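Local coordinates for lactate racemase apoprotein (Thermoanaerobacterium thermosaccharolyticum, PDB 2YJG) that interconverts the D- and L-isomers of lactate once it has been loaded with a nickel-pincer cofactor derived from nicotinic acid mononucleotide, at residues A[21-29]-A[268-276]. Numbering follows the deposited sequence.
Sequences RIQGILRSK and EIATVNAKP
Leu-26 reaches across to strand 271-277 and makes the close apolar part of this contact, packing on the buried Val-272 and Ala-274. Its CB sits 3.9 Å from CB of Val-272. Chi1 of -51° and chi2 of 178° together extend the side chain, bringing CD1 to the methyl CB of Ala-274 at 3.6 Å and CD2 near the carbonyl oxygen of Asn-273. Val-272 in turn lays CG1 against the backbone of Arg-27, 3.4 Å from its O. Farther along, the backbones themselves join: N of Lys-29 donates to O of Ile-269 at 2.8 Å, near the end of helix 257-270. OG of Ser-28 lies 3.2 Å from that oxygen and equally near O of Lys-29, and which one takes its proton is open. Both outer ends are looser and reach exposed residues. At one, CB of Lys-29 rests 3.7 Å from CG2 of Ile-269, beside Glu-268; at the other, the amide of Gln-23 lies across the extended chain of Lys-275, NE2 to CD 3.8 Å, and a water lies between OE1 of Gln-23 and O of Pro-276. The segments run antiparallel without strand pairing: 22-25 bonds to 412-415, whereas 271-277 pairs with 422-425. The outermost strand, within this chain, of the parallel six-stranded sheet and its following loop thus pack on the junction of helix 257-270 with strand 271-277, fastened by one backbone hydrogen bond.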
loop_
_atom_site.group_PDB
_atom_site.type_symbol
_atom_site.label_atom_id
_atom_site.label_comp_id
_atom_site.label_asym_id
_atom_site.label_seq_id
_atom_site.Cartn_x
_atom_site.Cartn_y
_atom_site.Cartn_z
ATOM N N ARG A 21 -41.543 -19.395 30.566
ATOM C CA ARG A 21 -41.002 -18.055 30.850
ATOM C C ARG A 21 -40.812 -17.127 29.635
ATOM O O ARG A 21 -40.492 -15.958 29.841
ATOM C CB ARG A 21 -39.653 -18.161 31.589
ATOM C CG ARG A 21 -39.702 -18.879 32.978
ATOM C CD ARG A 21 -40.576 -18.162 34.008
ATOM N NE ARG A 21 -40.219 -16.762 34.207
ATOM C CZ ARG A 21 -39.160 -16.340 34.889
ATOM N NH1 ARG A 21 -38.325 -17.215 35.459
ATOM N NH2 ARG A 21 -38.924 -15.030 34.986
ATOM N N ILE A 22 -41.052 -17.613 28.392
ATOM C CA ILE A 22 -40.700 -16.889 27.179
ATOM C C ILE A 22 -41.894 -16.237 26.548
ATOM O O ILE A 22 -42.881 -16.909 26.204
ATOM C CB ILE A 22 -40.016 -17.805 26.151
ATOM C CG1 ILE A 22 -38.716 -18.361 26.730
ATOM C CG2 ILE A 22 -39.716 -17.044 24.807
ATOM C CD1 ILE A 22 -38.044 -19.399 25.860
ATOM N N GLN A 23 -41.817 -14.929 26.374
ATOM C CA GLN A 23 -42.804 -14.233 25.630
ATOM C C GLN A 23 -42.596 -14.649 24.194
ATOM O O GLN A 23 -43.403 -15.413 23.596
ATOM C CB GLN A 23 -42.716 -12.711 25.857
ATOM C CG GLN A 23 -43.865 -11.930 25.271
ATOM C CD GLN A 23 -45.169 -12.137 25.973
ATOM O OE1 GLN A 23 -45.307 -11.832 27.153
ATOM N NE2 GLN A 23 -46.166 -12.683 25.239
ATOM N N GLY A 24 -41.499 -14.187 23.624
ATOM C CA GLY A 24 -41.157 -14.471 22.265
ATOM C C GLY A 24 -39.623 -14.505 22.156
ATOM O O GLY A 24 -38.916 -13.935 23.001
ATOM N N ILE A 25 -39.138 -15.156 21.114
ATOM C CA ILE A 25 -37.696 -15.175 20.802
ATOM C C ILE A 25 -37.616 -14.424 19.509
ATOM O O ILE A 25 -38.107 -14.881 18.467
ATOM C CB ILE A 25 -37.101 -16.588 20.672
ATOM C CG1 ILE A 25 -37.217 -17.382 21.978
ATOM C CG2 ILE A 25 -35.647 -16.518 20.211
ATOM C CD1 ILE A 25 -36.594 -18.881 21.899
ATOM N N LEU A 26 -37.073 -13.218 19.554
ATOM C CA LEU A 26 -37.214 -12.315 18.396
ATOM C C LEU A 26 -35.909 -12.288 17.622
ATOM O O LEU A 26 -34.912 -11.799 18.131
ATOM C CB LEU A 26 -37.527 -10.922 18.880
ATOM C CG LEU A 26 -38.676 -10.836 19.868
ATOM C CD1 LEU A 26 -38.860 -9.399 20.300
ATOM C CD2 LEU A 26 -39.986 -11.389 19.133
ATOM N N ARG A 27 -35.955 -12.809 16.392
ATOM C CA ARG A 27 -34.794 -12.915 15.547
ATOM C C ARG A 27 -35.104 -12.331 14.213
ATOM O O ARG A 27 -36.194 -12.493 13.675
ATOM C CB ARG A 27 -34.383 -14.368 15.275
ATOM C CG ARG A 27 -34.015 -15.197 16.494
ATOM C CD ARG A 27 -33.656 -16.626 16.016
ATOM N NE ARG A 27 -33.661 -17.620 17.088
ATOM C CZ ARG A 27 -32.591 -17.974 17.800
ATOM N NH1 ARG A 27 -31.395 -17.422 17.556
ATOM N NH2 ARG A 27 -32.710 -18.908 18.755
ATOM N N SER A 28 -34.098 -11.670 13.704
ATOM C CA SER A 28 -34.027 -11.251 12.348
ATOM C C SER A 28 -34.150 -12.464 11.415
ATOM O O SER A 28 -33.729 -13.590 11.764
ATOM C CB SER A 28 -32.664 -10.591 12.168
ATOM O OG SER A 28 -32.295 -10.506 10.829
ATOM N N LYS A 29 -34.682 -12.212 10.229
ATOM C CA LYS A 29 -34.757 -13.233 9.176
ATOM C C LYS A 29 -33.347 -13.698 8.843
ATOM O O LYS A 29 -32.422 -12.891 8.728
ATOM C CB LYS A 29 -35.467 -12.683 7.916
ATOM C CG LYS A 29 -36.715 -13.468 7.450
ATOM C CD LYS A 29 -37.678 -12.615 6.580
ATOM C CE LYS A 29 -37.089 -12.211 5.184
ATOM N NZ LYS A 29 -37.232 -13.286 4.116
ATOM N N GLU A 268 -37.351 -5.286 6.025
ATOM C CA GLU A 268 -38.084 -6.571 5.915
ATOM C C GLU A 268 -37.338 -7.702 6.648
ATOM O O GLU A 268 -37.956 -8.451 7.344
ATOM C CB GLU A 268 -38.360 -6.979 4.452
ATOM C CG GLU A 268 -39.156 -5.984 3.659
ATOM C CD GLU A 268 -39.587 -6.502 2.253
ATOM O OE1 GLU A 268 -39.704 -7.760 2.048
ATOM O OE2 GLU A 268 -39.809 -5.629 1.359
ATOM N N ILE A 269 -35.997 -7.757 6.560
ATOM C CA ILE A 269 -35.184 -8.819 7.163
ATOM C C ILE A 269 -34.987 -8.604 8.653
ATOM O O ILE A 269 -35.041 -9.580 9.453
ATOM C CB ILE A 269 -33.753 -8.876 6.585
ATOM C CG1 ILE A 269 -33.721 -9.072 5.077
ATOM C CG2 ILE A 269 -32.922 -10.031 7.232
ATOM C CD1 ILE A 269 -34.942 -9.601 4.461
ATOM N N ALA A 270 -34.751 -7.351 9.042
ATOM C CA ALA A 270 -34.317 -7.063 10.421
ATOM C C ALA A 270 -35.443 -6.736 11.389
ATOM O O ALA A 270 -35.220 -6.770 12.594
ATOM C CB ALA A 270 -33.304 -5.949 10.393
ATOM N N THR A 271 -36.649 -6.401 10.913
ATOM C CA THR A 271 -37.715 -5.947 11.830
ATOM C C THR A 271 -38.264 -7.104 12.639
ATOM O O THR A 271 -38.564 -8.134 12.082
ATOM C CB THR A 271 -38.825 -5.178 11.123
ATOM O OG1 THR A 271 -38.223 -4.056 10.463
ATOM C CG2 THR A 271 -39.908 -4.669 12.124
ATOM N N VAL A 272 -38.364 -6.947 13.948
ATOM C CA VAL A 272 -39.041 -7.938 14.794
ATOM C C VAL A 272 -40.111 -7.227 15.595
ATOM O O VAL A 272 -39.964 -6.052 15.950
ATOM C CB VAL A 272 -38.049 -8.655 15.711
ATOM C CG1 VAL A 272 -37.021 -9.403 14.870
ATOM C CG2 VAL A 272 -37.391 -7.631 16.707
ATOM N N ASN A 273 -41.214 -7.922 15.851
ATOM C CA ASN A 273 -42.359 -7.341 16.516
ATOM C C ASN A 273 -42.398 -7.816 17.955
ATOM O O ASN A 273 -42.479 -9.039 18.204
ATOM C CB ASN A 273 -43.645 -7.738 15.747
ATOM C CG ASN A 273 -43.617 -7.298 14.280
ATOM O OD1 ASN A 273 -43.605 -8.126 13.354
ATOM N ND2 ASN A 273 -43.605 -6.005 14.066
ATOM N N ALA A 274 -42.302 -6.894 18.907
ATOM C CA ALA A 274 -42.226 -7.238 20.326
ATOM C C ALA A 274 -43.469 -6.835 21.136
ATOM O O ALA A 274 -43.916 -5.706 21.061
ATOM C CB ALA A 274 -40.963 -6.534 20.948
ATOM N N LYS A 275 -44.030 -7.755 21.915
ATOM C CA LYS A 275 -44.953 -7.424 22.993
ATOM C C LYS A 275 -44.107 -7.078 24.218
ATOM O O LYS A 275 -43.379 -7.939 24.757
ATOM C CB LYS A 275 -45.912 -8.584 23.319
ATOM C CG LYS A 275 -46.537 -8.438 24.725
ATOM C CD LYS A 275 -47.833 -9.298 24.938
ATOM C CE LYS A 275 -48.474 -8.965 26.326
ATOM N NZ LYS A 275 -49.534 -9.947 26.703
ATOM N N PRO A 276 -44.196 -5.836 24.694
ATOM C CA PRO A 276 -43.203 -5.551 25.730
ATOM C C PRO A 276 -43.329 -6.424 26.996
ATOM O O PRO A 276 -44.449 -6.801 27.432
ATOM C CB PRO A 276 -43.361 -4.060 26.009
ATOM C CG PRO A 276 -44.241 -3.498 24.868
ATOM C CD PRO A 276 -45.055 -4.678 24.370
HETATM O O HOH W 1 -45.336 -9.145 28.657
#